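Long-range contacts in chitinase A (Cycas revoluta, PDB 4MNK), which probably hydrolyses chitin as a family 18 glycosidase, and is captured here with N-acetylglucosamine oligosaccharide bound: residues 200-205 with 299-304; 241-246 with 266-271. All blocks are in the same frame, centred on the assembly; numbering follows the deposited sequence.

Overall arrangement
Contacts 1 and 2 lie about 8 Å apart, centre to centre, and both involve the sheet that strand 234-247 carries beyond the TIM barrel. That strand has 262-270 on one flank (contact 2) and 300-304 on the other; probable backbone hydrogen bonds from W245 N to W301 O and from G303 N to R243 O join the two contacts. Contact 1 is largely buried and sets a loop against 300-304 through side chains, above all T202 over the indole of W301, with P205 against G303. Contact 2, also mostly buried, is held mainly by backbone hydrogen bonds, yet R243 and A268 stay partly exposed where F241, R243 and A268 line the glycan pocket.

Contact 1. Residues 200-205 with 299-304; sequences NFTGAP and NVWVGY
The hydroxyl OG1 of T202, a residue whose CB sits over the indole of W301, is gripped by G254 O and A257 N, with a weaker bond to G256 N. Loop 200-205, which follows barrel strand 186-190, lies against strand 300-304 of the sheet inserted into the TIM barrel of family 18 chitinases. T202 CB lies 3.5 Å from the centroid of the W301 six-membered ring and 3° off its normal, a CH-pi contact squarely over the face. The methyl CG2 shares that face, 3.6 Å from the ring-fusion carbon CD2 of W301.

W301 extends from its strand with CG anti to the backbone N (chi1 -165°), which carries the indole across to the loop. There G203 O meets the ring's edge close to its plane, 3.4 Å from W301 CZ3. The ring also stacks with Y294 and meets W245 with planes at about 75°, while its NE1 bonds to V253 O. A leucine in its place would probably leave V253 O without its donor and T202 CB without the flat surface beneath it. Farther along, P205 bears on the G303 backbone. P205 CG rests 3.4 Å from G303 O.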
ATOM      1  N   ASN A 200      10.017   0.934 -22.286  1.00 16.15           N
ATOM      2  CA  ASN A 200       9.651   1.593 -23.548  1.00 15.93           C
ATOM      3  C   ASN A 200       8.479   0.928 -24.293  1.00 15.36           C
ATOM      4  O   ASN A 200       8.343   1.065 -25.514  1.00 15.42           O
ATOM      5  CB  ASN A 200      10.879   1.773 -24.457  1.00 16.47           C
ATOM      6  CG  ASN A 200      11.716   0.510 -24.580  1.00 17.35           C
ATOM      7  OD1 ASN A 200      11.206  -0.607 -24.499  1.00 18.90           O
ATOM      8  ND2 ASN A 200      13.017   0.687 -24.788  1.00 18.47           N
ATOM      9  N   PHE A 201       7.656   0.197 -23.542  0.50 14.98           N
ATOM     10  CA  PHE A 201       6.428  -0.404 -24.049  0.50 14.44           C
ATOM     11  C   PHE A 201       5.328  -0.220 -23.014  0.50 13.86           C
ATOM     12  O   PHE A 201       5.605  -0.177 -21.815  0.50 13.84           O
ATOM     13  CB  PHE A 201       6.615  -1.898 -24.329  0.50 14.65           C
ATOM     14  CG  PHE A 201       7.527  -2.191 -25.484  0.50 14.90           C
ATOM     15  CD1 PHE A 201       7.098  -2.007 -26.788  0.50 15.19           C
ATOM     16  CD2 PHE A 201       8.811  -2.657 -25.266  0.50 14.96           C
ATOM     17  CE1 PHE A 201       7.937  -2.277 -27.851  0.50 15.19           C
ATOM     18  CE2 PHE A 201       9.654  -2.929 -26.324  0.50 15.03           C
ATOM     19  CZ  PHE A 201       9.217  -2.736 -27.617  0.50 15.07           C
ATOM     20  N   THR A 202       4.085  -0.112 -23.479  1.00 13.27           N
ATOM     21  CA  THR A 202       2.931  -0.044 -22.575  1.00 12.34           C
ATOM     22  C   THR A 202       2.618  -1.424 -22.014  1.00 11.72           C
ATOM     23  O   THR A 202       2.857  -2.443 -22.670  1.00 11.75           O
ATOM     24  CB  THR A 202       1.668   0.514 -23.262  1.00 12.12           C
ATOM     25  OG1 THR A 202       1.246  -0.378 -24.301  1.00 11.72           O
ATOM     26  CG2 THR A 202       1.925   1.905 -23.840  1.00 12.14           C
ATOM     27  N   GLY A 203       2.092  -1.447 -20.796  1.00 11.01           N
ATOM     28  CA  GLY A 203       1.738  -2.689 -20.119  1.00 10.19           C
ATOM     29  C   GLY A 203       0.732  -2.444 -19.013  1.00  9.75           C
ATOM     30  O   GLY A 203       0.384  -1.297 -18.723  1.00  9.75           O
ATOM     31  N   ALA A 204       0.268  -3.529 -18.398  1.00  9.13           N
ATOM     32  CA  ALA A 204      -0.697  -3.460 -17.302  1.00  8.72           C
ATOM     33  C   ALA A 204       0.048  -3.365 -15.969  1.00  8.43           C
ATOM     34  O   ALA A 204       0.630  -4.355 -15.516  1.00  8.19           O
ATOM     35  CB  ALA A 204      -1.612  -4.675 -17.331  1.00  8.87           C
ATOM     36  N   PRO A 205       0.034  -2.175 -15.332  1.00  8.30           N
ATOM     37  CA  PRO A 205       0.878  -1.938 -14.153  1.00  8.27           C
ATOM     38  C   PRO A 205       0.527  -2.789 -12.932  1.00  8.00           C
ATOM     39  O   PRO A 205       1.369  -2.974 -12.054  1.00  8.18           O
ATOM     40  CB  PRO A 205       0.652  -0.452 -13.847  1.00  8.47           C
ATOM     41  CG  PRO A 205       0.095   0.127 -15.099  1.00  9.57           C
ATOM     42  CD  PRO A 205      -0.704  -0.961 -15.723  1.00  8.35           C
ATOM     43  N   ASN A 299      -1.289  10.992 -27.983  1.00  8.91           N
ATOM     44  CA  ASN A 299      -0.059  10.293 -27.589  1.00  9.07           C
ATOM     45  C   ASN A 299       0.027   9.875 -26.114  1.00  8.86           C
ATOM     46  O   ASN A 299       1.098   9.497 -25.642  1.00  9.13           O
ATOM     47  CB  ASN A 299       1.184  11.103 -27.994  1.00  9.46           C
ATOM     48  CG  ASN A 299       1.351  12.374 -27.184  1.00 10.07           C
ATOM     49  OD1 ASN A 299       0.374  12.992 -26.754  1.00 11.58           O
ATOM     50  ND2 ASN A 299       2.600  12.778 -26.977  1.00 11.16           N
ATOM     51  N   VAL A 300      -1.090   9.930 -25.391  1.00  8.43           N
ATOM     52  CA  VAL A 300      -1.095   9.584 -23.967  1.00  8.22           C
ATOM     53  C   VAL A 300      -1.824   8.261 -23.721  1.00  7.71           C
ATOM     54  O   VAL A 300      -2.932   8.053 -24.214  1.00  7.34           O
ATOM     55  CB  VAL A 300      -1.691  10.730 -23.102  1.00  8.40           C
ATOM     56  CG1 VAL A 300      -1.763  10.332 -21.634  1.00  8.80           C
ATOM     57  CG2 VAL A 300      -0.866  12.002 -23.258  1.00  8.89           C
ATOM     58  N   TRP A 301      -1.185   7.378 -22.957  1.00  7.16           N
ATOM     59  CA  TRP A 301      -1.699   6.042 -22.667  1.00  6.99           C
ATOM     60  C   TRP A 301      -1.533   5.794 -21.176  1.00  6.84           C
ATOM     61  O   TRP A 301      -0.461   6.038 -20.624  1.00  7.06           O
ATOM     62  CB  TRP A 301      -0.876   5.015 -23.443  1.00  7.02           C
ATOM     63  CG  TRP A 301      -1.437   3.616 -23.573  1.00  7.20           C
ATOM     64  CD1 TRP A 301      -2.076   3.101 -24.663  1.00  6.95           C
ATOM     65  CD2 TRP A 301      -1.350   2.541 -22.619  1.00  7.28           C
ATOM     66  NE1 TRP A 301      -2.407   1.786 -24.447  1.00  7.78           N
ATOM     67  CE2 TRP A 301      -1.975   1.415 -23.202  1.00  7.47           C
ATOM     68  CE3 TRP A 301      -0.814   2.421 -21.330  1.00  7.51           C
ATOM     69  CZ2 TRP A 301      -2.075   0.184 -22.544  1.00  7.49           C
ATOM     70  CZ3 TRP A 301      -0.923   1.191 -20.672  1.00  7.47           C
ATOM     71  CH2 TRP A 301      -1.548   0.093 -21.283  1.00  7.67           C
ATOM     72  N   VAL A 302      -2.581   5.305 -20.524  1.00  6.67           N
ATOM     73  CA  VAL A 302      -2.514   5.023 -19.092  1.00  6.68           C
ATOM     74  C   VAL A 302      -3.129   3.658 -18.773  1.00  6.49           C
ATOM     75  O   VAL A 302      -4.201   3.327 -19.273  1.00  6.67           O
ATOM     76  CB  VAL A 302      -3.152   6.171 -18.246  1.00  6.72           C
ATOM     77  CG1 VAL A 302      -4.638   6.346 -18.570  1.00  7.14           C
ATOM     78  CG2 VAL A 302      -2.932   5.945 -16.746  1.00  7.00           C
ATOM     79  N   GLY A 303      -2.426   2.870 -17.961  1.00  6.42           N
ATOM     80  CA  GLY A 303      -2.930   1.582 -17.486  1.00  6.43           C
ATOM     81  C   GLY A 303      -3.309   1.691 -16.022  1.00  6.26           C
ATOM     82  O   GLY A 303      -2.574   2.288 -15.233  1.00  6.61           O
ATOM     83  N   TYR A 304      -4.450   1.113 -15.655  1.00  6.54           N
ATOM     84  CA  TYR A 304      -5.029   1.317 -14.326  1.00  6.63           C
ATOM     85  C   TYR A 304      -6.062   0.242 -14.019  1.00  6.60           C
ATOM     86  O   TYR A 304      -6.328  -0.639 -14.844  1.00  7.08           O
ATOM     87  CB  TYR A 304      -5.684   2.708 -14.236  1.00  6.66           C
ATOM     88  CG  TYR A 304      -6.772   2.915 -15.268  1.00  6.36           C
ATOM     89  CD1 TYR A 304      -8.121   2.801 -14.925  1.00  6.63           C
ATOM     90  CD2 TYR A 304      -6.452   3.191 -16.599  1.00  7.06           C
ATOM     91  CE1 TYR A 304      -9.124   2.970 -15.884  1.00  7.19           C
ATOM     92  CE2 TYR A 304      -7.441   3.360 -17.559  1.00  6.89           C
ATOM     93  CZ  TYR A 304      -8.769   3.247 -17.196  1.00  6.73           C
ATOM     94  OH  TYR A 304      -9.730   3.418 -18.165  1.00  7.77           O
TER

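Contact 2. Residues 241-246 with 266-271; sequences FGRSWL and DGALSF. With NAG (2-acetamido-2-deoxy-beta-D-glucopyranose), chain B.
G242 and L269 exchange a pair of backbone hydrogen bonds at the firm centre of this antiparallel contact, in the sheet inserted into the family 18 TIM barrel. G242 N reaches L269 O at 2.8 Å, nearly straight at 170°, and L269 N returns a bond to G242 O at 3.0 Å. G242 O also receives a CA-H...O contact from A268 CA at 3.3 Å.

Toward G267 the pairing is less regular: S244 N donates to G267 O at 3.0 Å, but from 60° out of the carbonyl plane, and a water donates to S244 O and G267 O, 2.8 Å from each, bridging the two segments. G267 has a positive phi, at which a CB would crowd the carbonyl O of D266. S244 OG packs 3.4 Å from CA and C of G267 while bonding to P264 O. At the other end S270 is the N-cap of helix 271-279, with OG bonded to E273 N.

F241, R243 and A268 face the glycan pocket, and the last two are partly exposed. F241 CG is tucked between the backbone N and the carbonyl carbon (chi1 67°), turning the ring so that the acetamido methyl C8 of NAG lies 3.6 Å above the centre of one face. A268 CB approaches the same methyl at 4.0 Å. R243 bends at chi2 and sends NE to a salt bridge with D193. The sugar's hydrogen bonds to W328 NE1 and Q332 NE2 come from outside these strands; F241 and A268 offer its methyl an apolar seat, with the R243 guanidinium beside it, consistent with recognition of N-acetylated sugars.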
ATOM      1  N   PHE A 241      -4.313   4.649  -8.664  1.00  6.20           N
ATOM      2  CA  PHE A 241      -3.623   5.432  -9.668  1.00  6.45           C
ATOM      3  C   PHE A 241      -3.235   4.501 -10.806  1.00  6.40           C
ATOM      4  O   PHE A 241      -3.179   3.280 -10.632  1.00  6.47           O
ATOM      5  CB  PHE A 241      -2.367   6.083  -9.075  1.00  6.63           C
ATOM      6  CG  PHE A 241      -1.296   5.095  -8.687  1.00  7.04           C
ATOM      7  CD1 PHE A 241      -1.317   4.474  -7.443  1.00  7.61           C
ATOM      8  CD2 PHE A 241      -0.273   4.770  -9.577  1.00  7.86           C
ATOM      9  CE1 PHE A 241      -0.336   3.551  -7.087  1.00  7.94           C
ATOM     10  CE2 PHE A 241       0.712   3.846  -9.227  1.00  8.25           C
ATOM     11  CZ  PHE A 241       0.678   3.237  -7.980  1.00  8.36           C
ATOM     12  N   GLY A 242      -2.966   5.089 -11.965  1.00  6.53           N
ATOM     13  CA  GLY A 242      -2.462   4.352 -13.111  1.00  6.81           C
ATOM     14  C   GLY A 242      -1.068   4.812 -13.476  1.00  7.04           C
ATOM     15  O   GLY A 242      -0.619   5.872 -13.034  1.00  7.36           O
ATOM     16  N   ARG A 243      -0.380   3.997 -14.269  1.00  7.43           N
ATOM     17  CA  ARG A 243       0.919   4.359 -14.822  1.00  7.93           C
ATOM     18  C   ARG A 243       0.741   4.788 -16.270  1.00  7.86           C
ATOM     19  O   ARG A 243       0.035   4.128 -17.041  1.00  7.46           O
ATOM     20  CB  ARG A 243       1.903   3.192 -14.716  1.00  8.29           C
ATOM     21  CG  ARG A 243       2.357   2.879 -13.297  1.00  9.40           C
ATOM     22  CD  ARG A 243       3.439   3.838 -12.846  1.00 11.27           C
ATOM     23  NE  ARG A 243       3.722   3.711 -11.422  1.00 12.19           N
ATOM     24  CZ  ARG A 243       4.362   4.627 -10.703  1.00 12.62           C
ATOM     25  NH1 ARG A 243       4.789   5.748 -11.272  1.00 13.44           N
ATOM     26  NH2 ARG A 243       4.572   4.424  -9.411  1.00 12.99           N
ATOM     27  N   SER A 244       1.380   5.894 -16.632  1.00  8.13           N
ATOM     28  CA  SER A 244       1.179   6.496 -17.941  1.00  8.38           C
ATOM     29  C   SER A 244       2.454   6.558 -18.765  1.00  8.51           C
ATOM     30  O   SER A 244       3.563   6.664 -18.225  1.00  8.69           O
ATOM     31  CB  SER A 244       0.598   7.900 -17.790  1.00  8.42           C
ATOM     32  OG  SER A 244       1.532   8.745 -17.149  1.00  9.10           O
ATOM     33  N   TRP A 245       2.264   6.517 -20.080  1.00  8.58           N
ATOM     34  CA  TRP A 245       3.337   6.588 -21.058  1.00  9.02           C
ATOM     35  C   TRP A 245       2.969   7.610 -22.123  1.00  9.24           C
ATOM     36  O   TRP A 245       1.786   7.909 -22.334  1.00  9.13           O
ATOM     37  CB  TRP A 245       3.474   5.257 -21.789  1.00  9.17           C
ATOM     38  CG  TRP A 245       4.120   4.108 -21.078  1.00  9.46           C
ATOM     39  CD1 TRP A 245       5.417   3.696 -21.201  1.00 10.07           C
ATOM     40  CD2 TRP A 245       3.484   3.166 -20.206  1.00  9.76           C
ATOM     41  NE1 TRP A 245       5.635   2.576 -20.440  1.00 10.14           N
ATOM     42  CE2 TRP A 245       4.466   2.229 -19.818  1.00 10.09           C
ATOM     43  CE3 TRP A 245       2.187   3.036 -19.695  1.00  9.76           C
ATOM     44  CZ2 TRP A 245       4.188   1.166 -18.955  1.00 10.11           C
ATOM     45  CZ3 TRP A 245       1.915   1.980 -18.828  1.00  9.58           C
ATOM     46  CH2 TRP A 245       2.913   1.062 -18.467  1.00 10.17           C
ATOM     47  N   LEU A 246       3.987   8.118 -22.813  1.00  9.64           N
ATOM     48  CA  LEU A 246       3.794   8.811 -24.080  1.00 10.30           C
ATOM     49  C   LEU A 246       4.046   7.812 -25.203  1.00 10.53           C
ATOM     50  O   LEU A 246       5.080   7.139 -25.221  1.00 10.76           O
ATOM     51  CB  LEU A 246       4.734  10.013 -24.205  1.00 10.68           C
ATOM     52  CG  LEU A 246       4.573  11.132 -23.171  1.00 11.40           C
ATOM     53  CD1 LEU A 246       5.623  12.212 -23.383  1.00 12.72           C
ATOM     54  CD2 LEU A 246       3.175  11.734 -23.212  1.00 11.98           C
ATOM     55  N   ASP A 266       4.361  12.882 -14.464  1.00 14.64           N
ATOM     56  CA  ASP A 266       5.611  12.163 -14.207  1.00 14.78           C
ATOM     57  C   ASP A 266       5.384  10.642 -14.116  1.00 14.07           C
ATOM     58  O   ASP A 266       5.977   9.957 -13.281  1.00 14.41           O
ATOM     59  CB  ASP A 266       6.312  12.708 -12.950  1.00 15.52           C
ATOM     60  CG  ASP A 266       7.798  12.373 -12.910  1.00 17.10           C
ATOM     61  OD1 ASP A 266       8.352  11.925 -13.938  1.00 19.11           O
ATOM     62  OD2 ASP A 266       8.415  12.563 -11.841  1.00 19.13           O
ATOM     63  N   GLY A 267       4.503  10.131 -14.975  1.00 13.11           N
ATOM     64  CA  GLY A 267       4.273   8.694 -15.089  1.00 12.07           C
ATOM     65  C   GLY A 267       3.154   8.106 -14.248  1.00 11.25           C
ATOM     66  O   GLY A 267       2.920   6.901 -14.302  1.00 10.63           O
ATOM     67  N   ALA A 268       2.461   8.941 -13.477  1.00 10.88           N
ATOM     68  CA  ALA A 268       1.360   8.476 -12.632  1.00 10.71           C
ATOM     69  C   ALA A 268       0.159   9.415 -12.666  1.00 10.25           C
ATOM     70  O   ALA A 268       0.313  10.637 -12.583  1.00 10.68           O
ATOM     71  CB  ALA A 268       1.833   8.269 -11.202  1.00 10.91           C
ATOM     72  N   LEU A 269      -1.030   8.830 -12.749  0.50  9.86           N
ATOM     73  CA  LEU A 269      -2.266   9.593 -12.842  0.50  9.41           C
ATOM     74  C   LEU A 269      -3.307   8.989 -11.908  0.50  8.92           C
ATOM     75  O   LEU A 269      -3.540   7.783 -11.943  0.50  8.72           O
ATOM     76  CB  LEU A 269      -2.774   9.564 -14.281  0.50  9.59           C
ATOM     77  CG  LEU A 269      -3.683  10.707 -14.720  0.50  9.66           C
ATOM     78  CD1 LEU A 269      -2.992  12.046 -14.515  0.50 10.08           C
ATOM     79  CD2 LEU A 269      -4.098  10.531 -16.173  0.50  9.75           C
ATOM     80  N   SER A 270      -3.929   9.823 -11.076  1.00  8.47           N
ATOM     81  CA  SER A 270      -4.950   9.351 -10.135  1.00  7.98           C
ATOM     82  C   SER A 270      -6.156   8.814 -10.899  1.00  7.63           C
ATOM     83  O   SER A 270      -6.426   9.248 -12.026  1.00  7.21           O
ATOM     84  CB  SER A 270      -5.393  10.480  -9.209  1.00  7.90           C
ATOM     85  OG  SER A 270      -6.214  11.404  -9.901  1.00  8.07           O
ATOM     86  N   PHE A 271      -6.884   7.879 -10.293  1.00  7.35           N
ATOM     87  CA  PHE A 271      -8.107   7.367 -10.904  1.00  7.52           C
ATOM     88  C   PHE A 271      -9.065   8.497 -11.282  1.00  7.55           C
ATOM     89  O   PHE A 271      -9.640   8.485 -12.368  1.00  7.66           O
ATOM     90  CB  PHE A 271      -8.803   6.358  -9.990  1.00  7.58           C
ATOM     91  CG  PHE A 271     -10.045   5.761 -10.586  1.00  8.19           C
ATOM     92  CD1 PHE A 271     -11.302   6.150 -10.140  1.00  8.98           C
ATOM     93  CD2 PHE A 271      -9.957   4.819 -11.606  1.00  8.73           C
ATOM     94  CE1 PHE A 271     -12.454   5.601 -10.696  1.00  9.85           C
ATOM     95  CE2 PHE A 271     -11.105   4.264 -12.169  1.00  9.44           C
ATOM     96  CZ  PHE A 271     -12.352   4.656 -11.709  1.00  9.81           C
TER
HETATM   97  C1  NAG B   2       3.772   7.433  -3.336  1.00 16.76           C
HETATM   98  C2  NAG B   2       2.975   8.420  -4.181  1.00 16.17           C
HETATM   99  C3  NAG B   2       3.643   9.792  -4.175  1.00 17.22           C
HETATM  100  C4  NAG B   2       3.986  10.269  -2.758  1.00 18.43           C
HETATM  101  C5  NAG B   2       4.588   9.150  -1.893  1.00 18.20           C
HETATM  102  C6  NAG B   2       4.624   9.539  -0.416  1.00 18.91           C
HETATM  103  C7  NAG B   2       1.672   7.479  -6.021  1.00 13.09           C
HETATM  104  C8  NAG B   2       1.686   7.020  -7.447  1.00 13.35           C
HETATM  105  N2  NAG B   2       2.830   7.938  -5.543  1.00 14.38           N
HETATM  106  O3  NAG B   2       2.779  10.720  -4.796  1.00 17.26           O
HETATM  107  O4  NAG B   2       4.918  11.329  -2.842  1.00 19.96           O
HETATM  108  O5  NAG B   2       3.871   7.931  -2.015  1.00 17.18           O
HETATM  109  O6  NAG B   2       3.312   9.630   0.099  1.00 19.97           O
HETATM  110  O7  NAG B   2       0.634   7.421  -5.362  1.00 11.93           O
HETATM  111  O   HOH W   1       4.530   5.263 -15.978  1.00 13.89           O